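Local structure of nitrogenase molybdenum-iron protein alpha chain (Clostridium pasteurianum, 4WES) at residues 166-171 with 244-249; 478-481 with 485-488. The protein forms, with the beta chain, the molybdenum-iron component of nitrogenase, which reduces dinitrogen to ammonium with electrons supplied by the iron protein. One frame throughout, in Å; residues are numbered along the deposited sequence.

Contact 1 (166-171 with 244-249)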
loop_
_atom_site.group_PDB
_atom_site.type_symbol
_atom_site.label_atom_id
_atom_site.label_comp_id
_atom_site.label_asym_id
_atom_site.label_seq_id
_atom_site.Cartn_x
_atom_site.Cartn_y
_atom_site.Cartn_z
ATOM N N GLY A 166 -29.123 34.394 -18.752
ATOM C CA GLY A 166 -29.597 33.913 -20.035
ATOM C C GLY A 166 -29.734 32.408 -20.164
ATOM O O GLY A 166 -29.833 31.921 -21.275
ATOM N N ILE A 167 -29.741 31.683 -19.036
ATOM C CA ILE A 167 -30.017 30.242 -19.020
ATOM C C ILE A 167 -31.052 29.992 -17.938
ATOM O O ILE A 167 -31.269 30.818 -17.045
ATOM C CB ILE A 167 -28.747 29.350 -18.789
ATOM C CG1 ILE A 167 -28.127 29.590 -17.416
ATOM C CG2 ILE A 167 -27.770 29.540 -19.942
ATOM C CD1 ILE A 167 -27.141 28.513 -17.032
ATOM N N PRO A 168 -31.681 28.811 -17.982
ATOM C CA PRO A 168 -32.709 28.526 -16.980
ATOM C C PRO A 168 -32.103 28.328 -15.586
ATOM O O PRO A 168 -31.010 27.740 -15.467
ATOM C CB PRO A 168 -33.329 27.233 -17.481
ATOM C CG PRO A 168 -33.067 27.207 -18.982
ATOM C CD PRO A 168 -31.697 27.815 -19.052
ATOM N N VAL A 169 -32.803 28.803 -14.568
ATOM C CA VAL A 169 -32.443 28.557 -13.176
ATOM C C VAL A 169 -33.702 28.043 -12.514
ATOM O O VAL A 169 -34.724 28.722 -12.500
ATOM C CB VAL A 169 -31.897 29.807 -12.466
ATOM C CG1 VAL A 169 -31.412 29.461 -11.086
ATOM C CG2 VAL A 169 -30.754 30.438 -13.264
ATOM N N HIS A 170 -33.634 26.849 -11.950
ATOM C CA HIS A 170 -34.807 26.184 -11.382
ATOM C C HIS A 170 -34.675 26.065 -9.881
ATOM O O HIS A 170 -33.731 25.441 -9.384
ATOM C CB HIS A 170 -34.983 24.797 -11.967
ATOM C CG HIS A 170 -35.101 24.813 -13.462
ATOM N ND1 HIS A 170 -36.136 25.453 -14.095
ATOM C CD2 HIS A 170 -34.341 24.278 -14.438
ATOM C CE1 HIS A 170 -36.009 25.294 -15.397
ATOM N NE2 HIS A 170 -34.925 24.608 -15.641
ATOM N N ALA A 171 -35.624 26.663 -9.175
ATOM C CA ALA A 171 -35.676 26.579 -7.706
ATOM C C ALA A 171 -36.562 25.431 -7.237
ATOM O O ALA A 171 -37.638 25.198 -7.774
ATOM C CB ALA A 171 -36.171 27.899 -7.125
ATOM N N ALA A 244 -28.860 11.659 -17.856
ATOM C CA ALA A 244 -29.590 12.591 -18.695
ATOM C C ALA A 244 -28.836 13.878 -18.925
ATOM O O ALA A 244 -28.172 14.411 -18.042
ATOM C CB ALA A 244 -30.927 12.940 -18.051
ATOM N N THR A 245 -29.013 14.415 -20.138
ATOM C CA THR A 245 -28.760 15.820 -20.375
ATOM C C THR A 245 -30.019 16.621 -20.094
ATOM O O THR A 245 -31.160 16.122 -20.223
ATOM C CB THR A 245 -28.332 16.100 -21.826
ATOM O OG1 THR A 245 -29.411 15.749 -22.687
ATOM C CG2 THR A 245 -27.068 15.352 -22.161
ATOM N N TYR A 246 -29.819 17.900 -19.784
ATOM C CA TYR A 246 -30.942 18.805 -19.614
ATOM C C TYR A 246 -31.821 18.843 -20.860
ATOM O O TYR A 246 -33.060 18.806 -20.795
ATOM C CB TYR A 246 -30.391 20.192 -19.258
ATOM C CG TYR A 246 -31.436 21.223 -18.974
ATOM C CD1 TYR A 246 -32.093 21.259 -17.757
ATOM C CD2 TYR A 246 -31.763 22.202 -19.928
ATOM C CE1 TYR A 246 -33.037 22.204 -17.466
ATOM C CE2 TYR A 246 -32.705 23.167 -19.625
ATOM C CZ TYR A 246 -33.350 23.175 -18.416
ATOM O OH TYR A 246 -34.296 24.120 -18.155
ATOM N N GLU A 247 -31.187 18.907 -22.041
ATOM C CA GLU A 247 -31.930 18.978 -23.291
ATOM C C GLU A 247 -32.791 17.740 -23.504
ATOM O O GLU A 247 -33.911 17.841 -24.029
ATOM C CB GLU A 247 -30.955 19.198 -24.431
ATOM C CG GLU A 247 -31.607 19.260 -25.806
ATOM C CD GLU A 247 -30.570 19.536 -26.853
ATOM O OE1 GLU A 247 -30.309 18.620 -27.658
ATOM O OE2 GLU A 247 -30.023 20.659 -26.860
ATOM N N LYS A 248 -32.307 16.567 -23.118
ATOM C CA LYS A 248 -33.142 15.376 -23.271
ATOM C C LYS A 248 -34.374 15.464 -22.391
ATOM O O LYS A 248 -35.474 15.041 -22.790
ATOM C CB LYS A 248 -32.358 14.078 -23.043
ATOM C CG LYS A 248 -31.516 13.790 -24.278
ATOM C CD LYS A 248 -30.412 12.797 -24.185
ATOM C CE LYS A 248 -30.920 11.422 -24.042
ATOM N NZ LYS A 248 -29.836 10.348 -24.069
ATOM N N VAL A 249 -34.235 15.970 -21.158
ATOM C CA VAL A 249 -35.410 16.145 -20.342
ATOM C C VAL A 249 -36.372 17.164 -20.975
ATOM O O VAL A 249 -37.595 16.966 -20.983
ATOM C CB VAL A 249 -35.032 16.517 -18.897
ATOM C CG1 VAL A 249 -36.259 16.611 -18.022
ATOM C CG2 VAL A 249 -34.043 15.501 -18.298
#

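Contact 2 (478-481 with 485-488)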
loop_
_atom_site.group_PDB
_atom_site.type_symbol
_atom_site.label_atom_id
_atom_site.label_comp_id
_atom_site.label_asym_id
_atom_site.label_seq_id
_atom_site.Cartn_x
_atom_site.Cartn_y
_atom_site.Cartn_z
ATOM N N SER A 478 -25.954 -9.576 4.220
ATOM C CA SER A 478 -26.773 -8.460 3.777
ATOM C C SER A 478 -26.157 -7.811 2.562
ATOM O O SER A 478 -25.097 -7.202 2.664
ATOM C CB SER A 478 -26.963 -7.417 4.893
ATOM O OG SER A 478 -27.764 -6.340 4.441
ATOM N N LYS A 479 -26.820 -7.911 1.422
ATOM C CA LYS A 479 -26.401 -7.187 0.228
ATOM C C LYS A 479 -27.254 -5.952 0.072
ATOM O O LYS A 479 -28.475 -5.967 0.275
ATOM C CB LYS A 479 -26.456 -8.089 -1.008
ATOM C CG LYS A 479 -25.344 -9.157 -1.032
ATOM C CD LYS A 479 -23.959 -8.568 -1.050
ATOM C CE LYS A 479 -22.822 -9.550 -1.235
ATOM N NZ LYS A 479 -21.529 -8.818 -1.311
ATOM N N GLN A 480 -26.597 -4.859 -0.309
ATOM C CA GLN A 480 -27.240 -3.560 -0.452
ATOM C C GLN A 480 -27.994 -3.454 -1.792
ATOM O O GLN A 480 -27.414 -3.615 -2.863
ATOM C CB GLN A 480 -26.185 -2.472 -0.432
ATOM C CG GLN A 480 -25.401 -2.386 0.864
ATOM C CD GLN A 480 -24.431 -1.235 0.845
ATOM O OE1 GLN A 480 -24.833 -0.061 0.851
ATOM N NE2 GLN A 480 -23.140 -1.532 0.764
ATOM N N LEU A 481 -29.291 -3.147 -1.710
ATOM C CA LEU A 481 -30.076 -2.943 -2.924
ATOM C C LEU A 481 -30.153 -1.486 -3.367
ATOM O O LEU A 481 -30.759 -1.218 -4.411
ATOM C CB LEU A 481 -31.471 -3.568 -2.822
ATOM C CG LEU A 481 -31.501 -5.069 -2.988
ATOM C CD1 LEU A 481 -32.939 -5.574 -2.906
ATOM C CD2 LEU A 481 -30.867 -5.549 -4.289
ATOM N N ASP A 485 -23.605 -2.564 -3.400
ATOM C CA ASP A 485 -22.270 -2.852 -2.916
ATOM C C ASP A 485 -21.223 -2.476 -3.952
ATOM O O ASP A 485 -20.201 -3.112 -4.123
ATOM C CB ASP A 485 -22.142 -4.315 -2.482
ATOM C CG ASP A 485 -22.882 -4.572 -1.186
ATOM O OD1 ASP A 485 -23.956 -5.230 -1.231
ATOM O OD2 ASP A 485 -22.410 -4.115 -0.107
ATOM N N TYR A 486 -21.453 -1.343 -4.648
ATOM C CA TYR A 486 -20.413 -0.727 -5.461
ATOM C C TYR A 486 -20.141 -1.563 -6.723
ATOM O O TYR A 486 -19.052 -1.496 -7.275
ATOM C CB TYR A 486 -19.115 -0.400 -4.614
ATOM C CG TYR A 486 -19.561 0.029 -3.239
ATOM C CD1 TYR A 486 -20.337 1.154 -3.058
ATOM C CD2 TYR A 486 -19.333 -0.766 -2.126
ATOM C CE1 TYR A 486 -20.883 1.481 -1.866
ATOM C CE2 TYR A 486 -19.887 -0.452 -0.896
ATOM C CZ TYR A 486 -20.685 0.647 -0.774
ATOM O OH TYR A 486 -21.260 0.907 0.455
ATOM N N ASN A 487 -21.193 -2.241 -7.169
ATOM C CA ASN A 487 -21.217 -3.060 -8.371
ATOM C C ASN A 487 -22.312 -2.578 -9.336
ATOM O O ASN A 487 -23.008 -1.602 -9.097
ATOM C CB ASN A 487 -21.495 -4.522 -8.003
ATOM C CG ASN A 487 -20.455 -5.086 -7.078
ATOM O OD1 ASN A 487 -19.255 -5.004 -7.348
ATOM N ND2 ASN A 487 -20.901 -5.633 -5.934
ATOM N N GLY A 488 -22.455 -3.284 -10.440
ATOM C CA GLY A 488 -23.509 -3.006 -11.393
ATOM C C GLY A 488 -23.010 -3.009 -12.822
ATOM O O GLY A 488 -21.806 -2.946 -13.057
HETATM O O HOH W 1 -20.274 -6.776 0.312
HETATM O O HOH W 2 -25.503 -5.569 -3.420
#

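Contact 1 (166-171 with 244-249)
Tyr246 lays the end of its phenol against Pro168 and His170. The contact joins two parallel-sheet alpha/beta units. One contributes its edge strand 169-172. The other contributes helix 246-250, which lies in sequence between its strands 235-239 and 257-260. The backbones stay well apart, with 10.2 Å between Pro168 CA and Tyr246 CA. The tyrosine side chain spans the gap. Its CG is anti to the backbone N (chi1 -177°), which extends the ring across the gap to the strand. The histidine comes from the opposite direction, and the two rings meet rim to rim. Neither lies over the face of the other, and their planes are 30° apart.

One short hydrogen bond links them, His170 NE2 to Tyr246 OH at 2.6 Å. It is nearly straight (168°), and either group could be the donor. The hydroxyl sits at the edge of the imidazole, near its plane. Pro168 packs beside this bond. Its CB lies 3.3 Å from Tyr246 OH, and the apolar contact is Pro168 CG to Tyr246 CZ at 4.1 Å. Both His170 and Tyr246 are buried, so the bond pairs two polar groups in the protein interior. Met69, on strand 69-74 of the same sheet as His170, packs against both side chains.

The start of the helix is fixed separately. Asp68 OD1 accepts from Tyr246 N. Thr245 is the N-cap, and its OG1 accepts a hydrogen bond from Lys248 N at 3.0 Å.

Contact 2 (478-481 with 485-488)
Lys479 runs its aliphatic chain past the carboxylate of Asp485, with CD 3.3 Å from Asp485 OD1. The side chains cross at about a right angle. The lysine bends at chi2 (-61°), and NZ ends 4.3 Å from Asp485 OD1, too far for a salt bridge. A water accepts from Lys479 NZ at 2.9 Å and bonds weakly to Asp485 OD2.

Gln480 comes next and carries most of the contact. Its backbone N donates to Asp485 OD1 at 2.8 Å, on the syn side but 33° out of the carboxylate plane. Its side-chain NE2 donates to Asp485 OD2 at 2.8 Å, from above that plane. These bonds lie in the loop between helices 465-473 and 492-507, which carries the cofactor ligand His482. The nearest atoms of the Gln480 side chain and the bound homocitrate are about 4 Å apart.

Gln480 NE2 makes a second bond, to Tyr486 OH at 3.1 Å. This one is nearly straight (172°) and lies in the amide plane. The two bonds from NE2 fix the rotation of the amide. Lys468 forms a salt bridge with Asp485 OD2. A second water donates to Gln480 O and, at 2.7 Å, to Asp485 OD1.

In the fold
Both segments of contact 1 come earlier in the chain than those of contact 2. The centres of the two contacts are 31 Å apart, with nearest atoms about 17 Å apart, and they do not touch. They share no helix or strand. Contact 1 ties the parallel sheet ending in strand 169-172 to helix 246-250, away from the metal clusters and the homocitrate. Contact 2 shapes the loop between helices 465-473 and 492-507, beside the homocitrate, with the iron-molybdenum cluster farther off. That loop also meets the beta chain, where Gln308 NE2 of the beta chain is hydrogen-bonded to Asp485 O. One contact therefore joins elements of the scaffold, while the other borders the cofactor pocket and the subunit interface.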